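Local structure of probable starch synthase 4, chloroplastic/amyloplastic (Arabidopsis thaliana, 6GNE) at residues A415-G420 with G440-T445. The protein is probably a plastid starch synthase, a glycosyltransferase of the two-domain GT-B fold, modelled here with bound ADP and glycan ligands. Sequence-based numbering, arbitrary orientation.
Sequences ARKTGG and GFTFQT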
loop_
_atom_site.group_PDB
_atom_site.type_symbol
_atom_site.label_atom_id
_atom_site.label_comp_id
_atom_site.label_asym_id
_atom_site.label_seq_id
_atom_site.Cartn_x
_atom_site.Cartn_y
_atom_site.Cartn_z
ATOM N N ALA A 415 -11.471 3.171 -13.717
ATOM C CA ALA A 415 -10.731 3.967 -12.770
ATOM C C ALA A 415 -10.927 5.448 -12.996
ATOM O O ALA A 415 -11.029 5.902 -14.136
ATOM C CB ALA A 415 -9.250 3.636 -12.886
ATOM N N ARG A 416 -10.905 6.213 -11.909
ATOM C CA ARG A 416 -10.871 7.655 -12.031
ATOM C C ARG A 416 -9.445 8.140 -12.320
ATOM O O ARG A 416 -8.501 7.576 -11.802
ATOM C CB ARG A 416 -11.458 8.334 -10.801
ATOM C CG ARG A 416 -12.002 9.736 -11.129
ATOM C CD ARG A 416 -12.620 10.428 -9.933
ATOM N NE ARG A 416 -11.586 11.058 -9.128
ATOM C CZ ARG A 416 -11.082 12.262 -9.335
ATOM N NH1 ARG A 416 -10.152 12.703 -8.513
ATOM N NH2 ARG A 416 -11.489 13.020 -10.331
ATOM N N LYS A 417 -9.303 9.141 -13.189
ATOM C CA LYS A 417 -7.995 9.665 -13.584
ATOM C C LYS A 417 -7.419 10.546 -12.489
ATOM O O LYS A 417 -7.657 11.754 -12.448
ATOM C CB LYS A 417 -8.074 10.479 -14.867
ATOM C CG LYS A 417 -8.041 9.631 -16.098
ATOM C CD LYS A 417 -8.598 10.371 -17.316
ATOM C CE LYS A 417 -7.521 11.024 -18.170
ATOM N NZ LYS A 417 -8.180 11.551 -19.413
ATOM N N THR A 418 -6.698 9.920 -11.577
ATOM C CA THR A 418 -6.177 10.630 -10.457
ATOM C C THR A 418 -5.011 9.849 -9.894
ATOM O O THR A 418 -5.030 8.624 -9.864
ATOM C CB THR A 418 -7.263 10.897 -9.396
ATOM O OG1 THR A 418 -6.737 11.787 -8.418
ATOM C CG2 THR A 418 -7.702 9.616 -8.707
ATOM N N GLY A 419 -3.980 10.581 -9.490
ATOM C CA GLY A 419 -2.771 9.975 -8.887
ATOM C C GLY A 419 -2.223 8.803 -9.666
ATOM O O GLY A 419 -2.090 8.868 -10.860
ATOM N N GLY A 420 -1.951 7.709 -8.995
ATOM C CA GLY A 420 -1.359 6.554 -9.642
ATOM C C GLY A 420 -2.195 5.904 -10.708
ATOM O O GLY A 420 -1.651 5.244 -11.611
ATOM N N GLY A 440 -7.948 -0.329 -20.317
ATOM C CA GLY A 440 -9.146 -0.254 -19.477
ATOM C C GLY A 440 -10.039 0.915 -19.809
ATOM O O GLY A 440 -10.137 1.346 -20.965
ATOM N N PHE A 441 -10.715 1.419 -18.784
ATOM C CA PHE A 441 -11.670 2.515 -18.939
ATOM C C PHE A 441 -11.479 3.514 -17.834
ATOM O O PHE A 441 -11.303 3.127 -16.694
ATOM C CB PHE A 441 -13.096 1.971 -18.864
ATOM C CG PHE A 441 -13.407 0.975 -19.933
ATOM C CD1 PHE A 441 -13.159 -0.360 -19.725
ATOM C CD2 PHE A 441 -13.935 1.390 -21.132
ATOM C CE1 PHE A 441 -13.420 -1.284 -20.704
ATOM C CE2 PHE A 441 -14.218 0.469 -22.125
ATOM C CZ PHE A 441 -13.933 -0.881 -21.918
ATOM N N THR A 442 -11.490 4.809 -18.190
ATOM C CA THR A 442 -11.312 5.878 -17.209
ATOM C C THR A 442 -12.382 6.938 -17.289
ATOM O O THR A 442 -13.113 7.019 -18.236
ATOM C CB THR A 442 -9.903 6.540 -17.324
ATOM O OG1 THR A 442 -9.756 7.289 -18.543
ATOM C CG2 THR A 442 -8.774 5.511 -17.225
ATOM N N PHE A 443 -12.474 7.751 -16.256
ATOM C CA PHE A 443 -13.312 8.965 -16.274
ATOM C C PHE A 443 -12.664 10.059 -15.431
ATOM O O PHE A 443 -11.875 9.767 -14.522
ATOM C CB PHE A 443 -14.741 8.652 -15.794
ATOM C CG PHE A 443 -14.835 8.173 -14.382
ATOM C CD1 PHE A 443 -14.572 6.855 -14.047
ATOM C CD2 PHE A 443 -15.215 9.047 -13.377
ATOM C CE1 PHE A 443 -14.687 6.424 -12.745
ATOM C CE2 PHE A 443 -15.317 8.633 -12.043
ATOM C CZ PHE A 443 -15.046 7.320 -11.726
ATOM N N GLN A 444 -13.008 11.305 -15.728
ATOM C CA GLN A 444 -12.409 12.441 -15.077
ATOM C C GLN A 444 -13.150 12.826 -13.782
ATOM O O GLN A 444 -12.614 12.709 -12.692
ATOM C CB GLN A 444 -12.312 13.609 -16.059
ATOM C CG GLN A 444 -11.365 14.732 -15.617
ATOM C CD GLN A 444 -9.889 14.258 -15.414
ATOM O OE1 GLN A 444 -9.112 14.150 -16.403
ATOM N NE2 GLN A 444 -9.507 13.948 -14.128
ATOM N N THR A 445 -14.388 13.253 -13.908
ATOM C CA THR A 445 -15.109 13.883 -12.813
ATOM C C THR A 445 -15.637 12.860 -11.824
ATOM O O THR A 445 -16.178 11.844 -12.242
ATOM C CB THR A 445 -16.328 14.657 -13.341
ATOM O OG1 THR A 445 -16.019 15.219 -14.623
ATOM C CG2 THR A 445 -16.736 15.768 -12.346
#
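Ala415 and Arg416 pair in parallel with Thr442 and Phe443 through three backbone hydrogen bonds: Ala415 N to Phe441 O (3.0 Å), Phe443 N to Ala415 O (3.2 Å) and Lys417 N to Phe443 O (3.0 Å). From the last residue of its strand, Arg416 NH2 donates to Gln444 O, just beyond the end of strand 441-443, at 2.6 Å, lying almost in line with that carbonyl, which sits at the guanidinium edge, 16° out of its plane. Arg416 NE and NH1 bond to the carbonyls of Ser394 and Ile395, so three main-chain oxygens fix the group. Gln444 NE2 returns a weak bond to Lys417 O (3.3 Å). Among nonpolar contacts, Arg416 CG, anti to its own backbone N (chi1 -155°), rides over one face of the Phe443 ring, 4.0 Å from the centroid, a CH-pi contact; Phe451 and Ala454 of helix 448-464 also pack on Phe443. On the other side of the sheet the Lys417 chain crosses Thr442 at about a right angle, with CD 3.5 Å from Thr442 OG1. Strand 412-416, helix 419-424 and strand 441-443 form a beta-alpha-beta unit, whose last strand closes one edge of the six-stranded parallel sheet in the Rossmann-like C-terminal domain of a GT-B glycosyltransferase.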